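Local atomic coordinates of MMS19 nucleotide excision repair protein homolog (PDB entry 6TBL), a protein that probably serves in the cytosolic iron-sulfur assembly complex as a key component for inserting iron-sulfur clusters into proteins of DNA metabolism and genome integrity. Residues E15-C19 and K53-L57; Q25-L29 and A64-A69; M73-T77 and S112-W117; L84-K88 and W117-G121. All blocks are in the same frame, centred on the assembly; numbering follows the deposited sequence.

This chain is the C-terminal HEAT-repeat part of the protein. Starting from the N terminus, contact 1 closes a loop of 33 residues from 15-19 to 53-57, and contact 2 opens inside that loop at 25-29 and closes beyond it at 64-69, so the two cross. Both join HEAT repeat 2 to HEAT repeat 3, one through helix 47-57 and the other through helix 63-76. Contacts 3 and 4 follow in series and cross in the same way, sharing Trp117. Contact 3 ties repeat 3 to repeat 4, and contact 4 joins the two helices 81-94 and 104-118. Phe54 of contact 1 packs on Met73 of contact 3.

Contact 1 (E15-C19 and K53-L57); sequences EALSC and KFLNL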
loop_
_atom_site.group_PDB
_atom_site.type_symbol
_atom_site.label_atom_id
_atom_site.label_comp_id
_atom_site.label_asym_id
_atom_site.label_seq_id
_atom_site.Cartn_x
_atom_site.Cartn_y
_atom_site.Cartn_z
ATOM N N GLU A 15 9.487 6.434 38.922
ATOM C CA GLU A 15 10.126 5.167 39.250
ATOM C C GLU A 15 9.120 4.093 39.636
ATOM O O GLU A 15 9.433 2.903 39.533
ATOM C CB GLU A 15 11.142 5.367 40.376
ATOM C CG GLU A 15 12.419 6.047 39.923
ATOM C CD GLU A 15 13.185 5.214 38.913
ATOM O OE1 GLU A 15 13.294 3.986 39.120
ATOM O OE2 GLU A 15 13.668 5.783 37.911
ATOM N N ALA A 16 7.922 4.482 40.074
ATOM C CA ALA A 16 6.894 3.497 40.386
ATOM C C ALA A 16 6.367 2.800 39.140
ATOM O O ALA A 16 5.807 1.704 39.249
ATOM C CB ALA A 16 5.740 4.156 41.143
ATOM N N LEU A 17 6.534 3.406 37.962
ATOM C CA LEU A 17 6.098 2.770 36.725
ATOM C C LEU A 17 6.898 1.514 36.409
ATOM O O LEU A 17 6.407 0.649 35.677
ATOM C CB LEU A 17 6.203 3.756 35.562
ATOM C CG LEU A 17 5.307 4.991 35.647
ATOM C CD1 LEU A 17 5.688 5.999 34.583
ATOM C CD2 LEU A 17 3.850 4.595 35.506
ATOM N N SER A 18 8.112 1.401 36.940
ATOM C CA SER A 18 8.948 0.226 36.737
ATOM C C SER A 18 8.732 -0.845 37.798
ATOM O O SER A 18 9.326 -1.925 37.697
ATOM C CB SER A 18 10.423 0.630 36.710
ATOM O OG SER A 18 10.633 1.713 35.821
ATOM N N CYS A 19 7.902 -0.578 38.799
ATOM C CA CYS A 19 7.694 -1.538 39.876
ATOM C C CYS A 19 6.926 -2.750 39.358
ATOM O O CYS A 19 5.898 -2.586 38.693
ATOM C CB CYS A 19 6.940 -0.881 41.028
ATOM S SG CYS A 19 6.516 -2.005 42.370
ATOM N N LYS A 53 7.474 3.976 29.465
ATOM C CA LYS A 53 6.886 3.147 30.514
ATOM C C LYS A 53 5.397 2.920 30.290
ATOM O O LYS A 53 4.884 1.831 30.572
ATOM C CB LYS A 53 7.137 3.776 31.882
ATOM C CG LYS A 53 8.570 3.646 32.349
ATOM C CD LYS A 53 9.011 2.192 32.310
ATOM C CE LYS A 53 10.493 2.051 32.599
ATOM N NZ LYS A 53 10.934 0.637 32.469
ATOM N N PHE A 54 4.684 3.934 29.792
ATOM C CA PHE A 54 3.263 3.756 29.507
ATOM C C PHE A 54 3.044 2.658 28.474
ATOM O O PHE A 54 2.129 1.838 28.614
ATOM C CB PHE A 54 2.645 5.070 29.028
ATOM C CG PHE A 54 2.492 6.107 30.107
ATOM C CD1 PHE A 54 2.651 5.774 31.443
ATOM C CD2 PHE A 54 2.179 7.416 29.781
ATOM C CE1 PHE A 54 2.509 6.731 32.430
ATOM C CE2 PHE A 54 2.036 8.378 30.764
ATOM C CZ PHE A 54 2.199 8.035 32.090
ATOM N N LEU A 55 3.881 2.622 27.434
ATOM C CA LEU A 55 3.742 1.589 26.412
ATOM C C LEU A 55 4.016 0.204 26.983
ATOM O O LEU A 55 3.310 -0.758 26.656
ATOM C CB LEU A 55 4.673 1.884 25.236
ATOM C CG LEU A 55 4.328 3.110 24.390
ATOM C CD1 LEU A 55 5.403 3.363 23.345
ATOM C CD2 LEU A 55 2.965 2.941 23.735
ATOM N N ASN A 56 5.033 0.079 27.839
ATOM C CA ASN A 56 5.307 -1.209 28.467
ATOM C C ASN A 56 4.132 -1.668 29.317
ATOM O O ASN A 56 3.746 -2.842 29.276
ATOM C CB ASN A 56 6.577 -1.126 29.313
ATOM C CG ASN A 56 7.820 -0.931 28.477
ATOM O OD1 ASN A 56 8.386 -1.891 27.953
ATOM N ND2 ASN A 56 8.252 0.317 28.342
ATOM N N LEU A 57 3.542 -0.753 30.087
ATOM C CA LEU A 57 2.424 -1.112 30.949
ATOM C C LEU A 57 1.164 -1.437 30.160
ATOM O O LEU A 57 0.276 -2.113 30.689
ATOM C CB LEU A 57 2.149 0.016 31.942
ATOM C CG LEU A 57 3.266 0.286 32.949
ATOM C CD1 LEU A 57 2.948 1.520 33.769
ATOM C CD2 LEU A 57 3.476 -0.924 33.847
#
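The ring of Phe54 meets Leu17 at its CE1 corner: methyl CD2 of Leu17 lies in the ring plane at the edge, 4.0 Å from Phe54 CE1, while methyl CD1 approaches the same carbon obliquely. Leu29 of helix 22-38 meets the same corner, and Cys72, Met73 and Leu76 of helix 63-76 also pack on the Phe54 side chain, so Leu17 supplies one wall of a larger apolar cluster. Both branches of Leu17 are engaged. Leu17 CD2 also touches Leu57 CD1 at 3.6 Å, the two side chains crossing at about a right angle, and Leu17 CD1 rests 3.8 Å from Lys53 CB. With CG anti to its own carbonyl carbon (chi1 -64°), Leu17 sends its fork between Phe54 and Leu57 while its CB lies against the root of Lys53. Cutting Leu17 back to an alanine would probably leave the CE1 edge of Phe54 and the Leu57 methyl without their neighbour and open a gap between this turn and helix 47-57. Toward solvent the character changes. The Lys53 chain bends at chi2 (-54°) and runs out past Ser18, whose OG lies 3.2 Å from Lys53 CE; the ammonium at the end makes no hydrogen bond to that hydroxyl. Leu17 and Ser18 are the middle residues of a type I beta turn from Ala16 to Cys19, in which Cys19 N bonds to Ala16 O at 3.1 Å. The turn Ala16-Cys19 thus presents one leucine to helix 47-57, a junction between consecutive HEAT repeats, 2 and 3, of an alpha-helical solenoid.

Contact 2 (Q25-L29 and A64-A69); sequences QLSTL and AVRIAA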
loop_
_atom_site.group_PDB
_atom_site.type_symbol
_atom_site.label_atom_id
_atom_site.label_comp_id
_atom_site.label_asym_id
_atom_site.label_seq_id
_atom_site.Cartn_x
_atom_site.Cartn_y
_atom_site.Cartn_z
ATOM N N GLN A 25 1.542 -0.101 40.183
ATOM C CA GLN A 25 1.403 0.479 38.851
ATOM C C GLN A 25 0.068 1.200 38.703
ATOM O O GLN A 25 0.021 2.357 38.268
ATOM C CB GLN A 25 1.560 -0.610 37.789
ATOM C CG GLN A 25 2.932 -1.268 37.798
ATOM C CD GLN A 25 2.989 -2.524 36.953
ATOM O OE1 GLN A 25 1.962 -3.043 36.518
ATOM N NE2 GLN A 25 4.196 -3.020 36.716
ATOM N N LEU A 26 -1.030 0.533 39.066
ATOM C CA LEU A 26 -2.327 1.202 39.083
ATOM C C LEU A 26 -2.314 2.423 39.989
ATOM O O LEU A 26 -2.968 3.428 39.686
ATOM C CB LEU A 26 -3.417 0.226 39.526
ATOM C CG LEU A 26 -3.846 -0.797 38.477
ATOM C CD1 LEU A 26 -4.828 -1.791 39.066
ATOM C CD2 LEU A 26 -4.449 -0.089 37.274
ATOM N N SER A 27 -1.568 2.360 41.094
ATOM C CA SER A 27 -1.534 3.474 42.036
ATOM C C SER A 27 -0.871 4.700 41.420
ATOM O O SER A 27 -1.432 5.802 41.450
ATOM C CB SER A 27 -0.810 3.051 43.315
ATOM O OG SER A 27 -0.750 4.117 44.245
ATOM N N THR A 28 0.323 4.531 40.846
ATOM C CA THR A 28 1.021 5.683 40.286
ATOM C C THR A 28 0.339 6.200 39.024
ATOM O O THR A 28 0.359 7.407 38.764
ATOM C CB THR A 28 2.485 5.336 40.005
ATOM O OG1 THR A 28 3.140 6.459 39.402
ATOM C CG2 THR A 28 2.591 4.135 39.079
ATOM N N LEU A 29 -0.280 5.311 38.240
ATOM C CA LEU A 29 -0.961 5.750 37.025
ATOM C C LEU A 29 -2.158 6.636 37.347
ATOM O O LEU A 29 -2.462 7.571 36.597
ATOM C CB LEU A 29 -1.395 4.542 36.196
ATOM C CG LEU A 29 -0.300 3.802 35.428
ATOM C CD1 LEU A 29 -0.819 2.473 34.903
ATOM C CD2 LEU A 29 0.224 4.659 34.287
ATOM N N ALA A 64 -6.670 -4.112 34.139
ATOM C CA ALA A 64 -6.837 -2.765 34.674
ATOM C C ALA A 64 -5.600 -1.912 34.426
ATOM O O ALA A 64 -5.710 -0.706 34.179
ATOM C CB ALA A 64 -7.154 -2.827 36.166
ATOM N N VAL A 65 -4.416 -2.520 34.489
ATOM C CA VAL A 65 -3.186 -1.779 34.231
ATOM C C VAL A 65 -3.118 -1.350 32.770
ATOM O O VAL A 65 -2.794 -0.197 32.463
ATOM C CB VAL A 65 -1.958 -2.615 34.640
ATOM C CG1 VAL A 65 -0.673 -1.930 34.197
ATOM C CG2 VAL A 65 -1.945 -2.834 36.143
ATOM N N ARG A 66 -3.426 -2.268 31.850
ATOM C CA ARG A 66 -3.420 -1.918 30.431
ATOM C C ARG A 66 -4.377 -0.767 30.145
ATOM O O ARG A 66 -4.062 0.131 29.356
ATOM C CB ARG A 66 -3.779 -3.139 29.584
ATOM C CG ARG A 66 -2.683 -4.188 29.511
ATOM C CD ARG A 66 -3.031 -5.309 28.537
ATOM N NE ARG A 66 -3.657 -6.453 29.197
ATOM C CZ ARG A 66 -4.924 -6.814 29.034
ATOM N NH1 ARG A 66 -5.714 -6.124 28.225
ATOM N NH2 ARG A 66 -5.401 -7.872 29.676
ATOM N N ILE A 67 -5.542 -0.771 30.792
ATOM C CA ILE A 67 -6.508 0.306 30.599
ATOM C C ILE A 67 -5.946 1.627 31.111
ATOM O O ILE A 67 -5.965 2.645 30.407
ATOM C CB ILE A 67 -7.842 -0.044 31.283
ATOM C CG1 ILE A 67 -8.531 -1.188 30.537
ATOM C CG2 ILE A 67 -8.738 1.186 31.373
ATOM C CD1 ILE A 67 -9.808 -1.651 31.185
ATOM N N ALA A 68 -5.434 1.631 32.343
ATOM C CA ALA A 68 -4.888 2.858 32.913
ATOM C C ALA A 68 -3.699 3.364 32.104
ATOM O O ALA A 68 -3.543 4.575 31.907
ATOM C CB ALA A 68 -4.490 2.628 34.370
ATOM N N ALA A 69 -2.854 2.449 31.622
ATOM C CA ALA A 69 -1.696 2.854 30.832
ATOM C C ALA A 69 -2.122 3.550 29.545
ATOM O O ALA A 69 -1.543 4.575 29.165
ATOM C CB ALA A 69 -0.820 1.642 30.522
#
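Leu26 and Leu29, one helical turn apart on helix 22-38, bear on Ala64, Val65 and Ala68 of helix 63-76, with the two short axes 9.7 Å apart and running nearly parallel at 21°. The tighter part centres on Leu26: its CG sits 3.6 Å from Val65 CG2, and its CD2 methyl leans over the backbone of Ala64, with the Ala68 methyl 4.0 Å away. Leu29 reaches the same Ala68 CB from the next turn, its CD1 at 3.7 Å, so this small methyl is flanked by two leucines. Deeper in, Leu29 CD1 also meets Ala69 N at 3.9 Å, and the Leu29 side chain also packs on Leu17, Phe54 and Leu57. On the outer side, Leu26 CD1 meets the exposed Ala64 CB at 3.9 Å, where this apolar edge fades into solvent.

Gln25 brings the one polar side-chain end to the interface. With the chain extended beyond CG (chi2 168°), Gln25 OE1 lies across the Val65 methyls, 3.7 Å from Val65 CG1, while NE2 bonds to Cys19 O of its own repeat. Segment 64-69 offers that amide methyl groups alone, and the bond to Cys19 O stays within repeat 2. Cohesion between repeats 2 and 3 here therefore rests on contact between small and branched apolar side chains, which is consistent with shape rather than polar bonds setting how these helices meet.

Contact 3 (M73-T77 and S112-W117); sequences MHALT and SARGEW. With K (potassium ion), chain G.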
loop_
_atom_site.group_PDB
_atom_site.type_symbol
_atom_site.label_atom_id
_atom_site.label_comp_id
_atom_site.label_asym_id
_atom_site.label_seq_id
_atom_site.Cartn_x
_atom_site.Cartn_y
_atom_site.Cartn_z
ATOM N N MET A 73 -1.632 7.341 27.949
ATOM C CA MET A 73 -1.203 7.597 26.578
ATOM C C MET A 73 -2.129 8.595 25.900
ATOM O O MET A 73 -1.680 9.442 25.119
ATOM C CB MET A 73 -1.159 6.291 25.789
ATOM C CG MET A 73 -0.034 5.368 26.192
ATOM S SD MET A 73 1.569 6.141 25.920
ATOM C CE MET A 73 1.497 6.455 24.160
ATOM N N HIS A 74 -3.428 8.507 26.185
ATOM C CA HIS A 74 -4.363 9.514 25.702
ATOM C C HIS A 74 -4.094 10.863 26.357
ATOM O O HIS A 74 -4.069 11.897 25.679
ATOM C CB HIS A 74 -5.796 9.056 25.970
ATOM C CG HIS A 74 -6.843 9.986 25.443
ATOM N ND1 HIS A 74 -7.271 11.097 26.139
ATOM C CD2 HIS A 74 -7.560 9.963 24.294
ATOM C CE1 HIS A 74 -8.201 11.721 25.437
ATOM N NE2 HIS A 74 -8.395 11.053 24.314
ATOM N N ALA A 75 -3.870 10.869 27.675
ATOM C CA ALA A 75 -3.632 12.115 28.390
ATOM C C ALA A 75 -2.315 12.768 27.994
ATOM O O ALA A 75 -2.164 13.981 28.173
ATOM C CB ALA A 75 -3.661 11.869 29.900
ATOM N N LEU A 76 -1.363 11.993 27.465
ATOM C CA LEU A 76 -0.104 12.571 27.008
ATOM C C LEU A 76 -0.318 13.592 25.899
ATOM O O LEU A 76 0.468 14.536 25.767
ATOM C CB LEU A 76 0.838 11.469 26.525
ATOM C CG LEU A 76 1.792 10.852 27.544
ATOM C CD1 LEU A 76 2.657 9.799 26.875
ATOM C CD2 LEU A 76 2.656 11.930 28.166
ATOM N N THR A 77 -1.372 13.428 25.098
ATOM C CA THR A 77 -1.614 14.336 23.983
ATOM C C THR A 77 -1.959 15.752 24.428
ATOM O O THR A 77 -2.070 16.635 23.569
ATOM C CB THR A 77 -2.726 13.783 23.089
ATOM O OG1 THR A 77 -3.953 13.734 23.824
ATOM C CG2 THR A 77 -2.375 12.379 22.615
ATOM N N SER A 112 -9.095 5.052 21.468
ATOM C CA SER A 112 -9.170 6.440 21.905
ATOM C C SER A 112 -7.789 7.081 21.972
ATOM O O SER A 112 -7.605 8.226 21.541
ATOM C CB SER A 112 -9.868 6.518 23.263
ATOM O OG SER A 112 -9.931 7.853 23.733
ATOM N N ALA A 113 -6.803 6.358 22.507
ATOM C CA ALA A 113 -5.463 6.923 22.633
ATOM C C ALA A 113 -4.806 7.096 21.270
ATOM O O ALA A 113 -4.244 8.157 20.969
ATOM C CB ALA A 113 -4.602 6.039 23.538
ATOM N N ARG A 114 -4.872 6.062 20.427
ATOM C CA ARG A 114 -4.231 6.131 19.118
ATOM C C ARG A 114 -4.884 7.190 18.238
ATOM O O ARG A 114 -4.197 7.865 17.460
ATOM C CB ARG A 114 -4.279 4.759 18.446
ATOM C CG ARG A 114 -3.404 4.604 17.210
ATOM C CD ARG A 114 -3.343 3.135 16.827
ATOM N NE ARG A 114 -2.323 2.832 15.827
ATOM C CZ ARG A 114 -2.586 2.486 14.572
ATOM N NH1 ARG A 114 -3.842 2.400 14.154
ATOM N NH2 ARG A 114 -1.593 2.223 13.735
ATOM N N GLY A 115 -6.206 7.355 18.351
ATOM C CA GLY A 115 -6.894 8.344 17.539
ATOM C C GLY A 115 -6.442 9.762 17.817
ATOM O O GLY A 115 -6.393 10.594 16.907
ATOM N N GLU A 116 -6.098 10.060 19.072
ATOM C CA GLU A 116 -5.609 11.390 19.409
ATOM C C GLU A 116 -4.165 11.594 18.977
ATOM O O GLU A 116 -3.749 12.737 18.752
ATOM C CB GLU A 116 -5.753 11.641 20.910
ATOM C CG GLU A 116 -7.192 11.819 21.345
ATOM C CD GLU A 116 -7.848 13.023 20.697
ATOM O OE1 GLU A 116 -7.189 14.080 20.603
ATOM O OE2 GLU A 116 -9.017 12.909 20.269
ATOM N N TRP A 117 -3.388 10.516 18.861
ATOM C CA TRP A 117 -2.026 10.639 18.361
ATOM C C TRP A 117 -1.974 10.811 16.850
ATOM O O TRP A 117 -0.955 11.274 16.328
ATOM C CB TRP A 117 -1.195 9.427 18.785
ATOM C CG TRP A 117 -0.710 9.522 20.200
ATOM C CD1 TRP A 117 -1.412 9.219 21.330
ATOM C CD2 TRP A 117 0.583 9.964 20.639
ATOM N NE1 TRP A 117 -0.636 9.435 22.442
ATOM C CE2 TRP A 117 0.593 9.891 22.046
ATOM C CE3 TRP A 117 1.735 10.402 19.977
ATOM C CZ2 TRP A 117 1.707 10.245 22.803
ATOM C CZ3 TRP A 117 2.840 10.754 20.732
ATOM C CH2 TRP A 117 2.818 10.674 22.129
HETATM K K K G . -1.421 18.938 22.056
#
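The backbones come closest where His74 faces Ala113, their CA atoms 4.2 Å apart, and widen to 6.7 Å between the CA atoms of Thr77 and Trp117. The indole edge of Trp117 points NE1 at Met73 O, a nearly straight bond of 2.9 Å (165°) in the ring plane, although the donor stands above the carbonyl plane. Thr77 N and OG1 meanwhile both bond to His74 O, OG1 at 2.6 Å. With OG1 between N and the carbonyl carbon (chi1 64°), CG2 is turned over one face of the indole, a CH-pi contact 3.7 Å from the centroid of its five-membered ring. Met73 CE and Leu76 CB meet the indole at CZ2. This joins HEAT repeat 3 to HEAT repeat 4 in the solenoid, with helix 63-76 packed against helix 104-118. Toward the outer side, His74 meets Ser112 and crosses Glu116 at a slant: Ser112 O lies in plane at the imidazole edge, and the aliphatic Glu116 CG is 3.3 Å from His74 NE2, the carboxylate plane turned 61° from the ring. Thr77 O binds the potassium ion at 2.8 Å, with Leu79 O and Thr81 OG1 completing the protein ligands.

Contact 4 (L84-K88 and W117-G121); sequences LLPYK and WFLLG
Lys88 NZ donates to Phe118 O at 3.1 Å, approaching from above the carbonyl plane, 60° out of it, and not along a lone pair. The whole side chain is stretched to get there: CG stands opposite the backbone N (chi1 174°) and every later torsion is also extended, so the methylenes pass Trp117 O and slide antiparallel past Leu120, whose CB is 3.9 Å from Lys88 CD. The ammonium ends beside the carbonyl of Phe118, near the C-terminal end of helix 104-118, where the helix dipole would be expected to favour a positive charge. A methionine in place of Lys88 would probably leave Phe118 O without its donor and this helix end without a positive charge.

Leu120 packs beside the lysine chain. Leu120 CD1 meets Leu84 CB at 3.8 Å, the two chains crossing at about a right angle, and Leu120 CB packs on Leu85 CD2 at 3.7 Å; the nearest atom of the Leu120 side chain, methyl CD2, is about 4 Å from the bound potassium ion. On the buried side the benzo edge of Trp117 fits against the backbone of helix 81-94, its CE3 atom 3.8 Å from Lys88 CA, with Leu84 O also near the ring plane. Phe118 and Leu119 point away and pack on side chains of another protein chain. Helices 81-94 and 104-118 are the two helices of HEAT repeat 4, joined here through Lys88 and Leu120 near the C-terminal end of helix 104-118.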
loop_
_atom_site.group_PDB
_atom_site.type_symbol
_atom_site.label_atom_id
_atom_site.label_comp_id
_atom_site.label_asym_id
_atom_site.label_seq_id
_atom_site.Cartn_x
_atom_site.Cartn_y
_atom_site.Cartn_z
ATOM N N LEU A 84 5.782 16.308 21.267
ATOM C CA LEU A 84 5.247 14.970 21.066
ATOM C C LEU A 84 5.518 14.435 19.670
ATOM O O LEU A 84 5.611 13.216 19.495
ATOM C CB LEU A 84 3.739 14.951 21.320
ATOM C CG LEU A 84 3.256 15.479 22.666
ATOM C CD1 LEU A 84 1.774 15.243 22.801
ATOM C CD2 LEU A 84 4.013 14.833 23.809
ATOM N N LEU A 85 5.661 15.320 18.680
ATOM C CA LEU A 85 5.791 14.878 17.293
ATOM C C LEU A 85 6.959 13.929 17.043
ATOM O O LEU A 85 6.780 12.978 16.263
ATOM C CB LEU A 85 5.867 16.107 16.373
ATOM C CG LEU A 85 4.593 16.958 16.347
ATOM C CD1 LEU A 85 4.782 18.194 15.482
ATOM C CD2 LEU A 85 3.399 16.137 15.872
ATOM N N PRO A 86 8.145 14.100 17.641
ATOM C CA PRO A 86 9.208 13.099 17.442
ATOM C C PRO A 86 8.864 11.719 17.980
ATOM O O PRO A 86 9.589 10.762 17.680
ATOM C CB PRO A 86 10.412 13.699 18.186
ATOM C CG PRO A 86 9.832 14.710 19.109
ATOM C CD PRO A 86 8.647 15.263 18.391
ATOM N N TYR A 87 7.792 11.583 18.761
ATOM C CA TYR A 87 7.328 10.287 19.228
ATOM C C TYR A 87 6.091 9.794 18.493
ATOM O O TYR A 87 5.714 8.631 18.665
ATOM C CB TYR A 87 7.033 10.339 20.736
ATOM C CG TYR A 87 8.239 10.678 21.579
ATOM C CD1 TYR A 87 9.059 9.677 22.083
ATOM C CD2 TYR A 87 8.561 11.999 21.867
ATOM C CE1 TYR A 87 10.166 9.980 22.854
ATOM C CE2 TYR A 87 9.668 12.312 22.638
ATOM C CZ TYR A 87 10.466 11.298 23.127
ATOM O OH TYR A 87 11.569 11.600 23.891
ATOM N N LYS A 88 5.466 10.643 17.671
ATOM C CA LYS A 88 4.170 10.314 17.084
ATOM C C LYS A 88 4.228 9.033 16.261
ATOM O O LYS A 88 3.332 8.185 16.357
ATOM C CB LYS A 88 3.679 11.479 16.225
ATOM C CG LYS A 88 2.403 11.178 15.464
ATOM C CD LYS A 88 1.898 12.399 14.719
ATOM C CE LYS A 88 0.724 12.032 13.832
ATOM N NZ LYS A 88 0.160 13.205 13.120
ATOM N N TRP A 117 -3.388 10.516 18.861
ATOM C CA TRP A 117 -2.026 10.639 18.361
ATOM C C TRP A 117 -1.974 10.811 16.850
ATOM O O TRP A 117 -0.955 11.274 16.328
ATOM C CB TRP A 117 -1.195 9.427 18.785
ATOM C CG TRP A 117 -0.710 9.522 20.200
ATOM C CD1 TRP A 117 -1.412 9.219 21.330
ATOM C CD2 TRP A 117 0.583 9.964 20.639
ATOM N NE1 TRP A 117 -0.636 9.435 22.442
ATOM C CE2 TRP A 117 0.593 9.891 22.046
ATOM C CE3 TRP A 117 1.735 10.402 19.977
ATOM C CZ2 TRP A 117 1.707 10.245 22.803
ATOM C CZ3 TRP A 117 2.840 10.754 20.732
ATOM C CH2 TRP A 117 2.818 10.674 22.129
ATOM N N PHE A 118 -3.048 10.456 16.140
ATOM C CA PHE A 118 -3.117 10.747 14.711
ATOM C C PHE A 118 -3.327 12.233 14.451
ATOM O O PHE A 118 -2.938 12.735 13.390
ATOM C CB PHE A 118 -4.241 9.942 14.057
ATOM C CG PHE A 118 -3.833 8.565 13.619
ATOM C CD1 PHE A 118 -3.135 8.380 12.440
ATOM C CD2 PHE A 118 -4.161 7.455 14.378
ATOM C CE1 PHE A 118 -2.764 7.117 12.033
ATOM C CE2 PHE A 118 -3.791 6.186 13.974
ATOM C CZ PHE A 118 -3.095 6.018 12.800
ATOM N N LEU A 119 -3.927 12.949 15.400
ATOM C CA LEU A 119 -4.282 14.348 15.218
ATOM C C LEU A 119 -3.184 15.313 15.643
ATOM O O LEU A 119 -3.416 16.524 15.644
ATOM C CB LEU A 119 -5.560 14.670 16.002
ATOM C CG LEU A 119 -6.772 13.773 15.762
ATOM C CD1 LEU A 119 -7.887 14.116 16.737
ATOM C CD2 LEU A 119 -7.249 13.902 14.327
ATOM N N LEU A 120 -2.006 14.819 16.021
ATOM C CA LEU A 120 -0.951 15.725 16.465
ATOM C C LEU A 120 -0.407 16.544 15.301
ATOM O O LEU A 120 -0.368 17.779 15.363
ATOM C CB LEU A 120 0.159 14.937 17.156
ATOM C CG LEU A 120 -0.201 14.427 18.552
ATOM C CD1 LEU A 120 0.955 13.646 19.141
ATOM C CD2 LEU A 120 -0.587 15.584 19.466
ATOM N N GLY A 121 0.014 15.878 14.230
ATOM C CA GLY A 121 0.348 16.569 13.000
ATOM C C GLY A 121 -0.879 16.763 12.130
ATOM O O GLY A 121 -0.988 16.177 11.049
#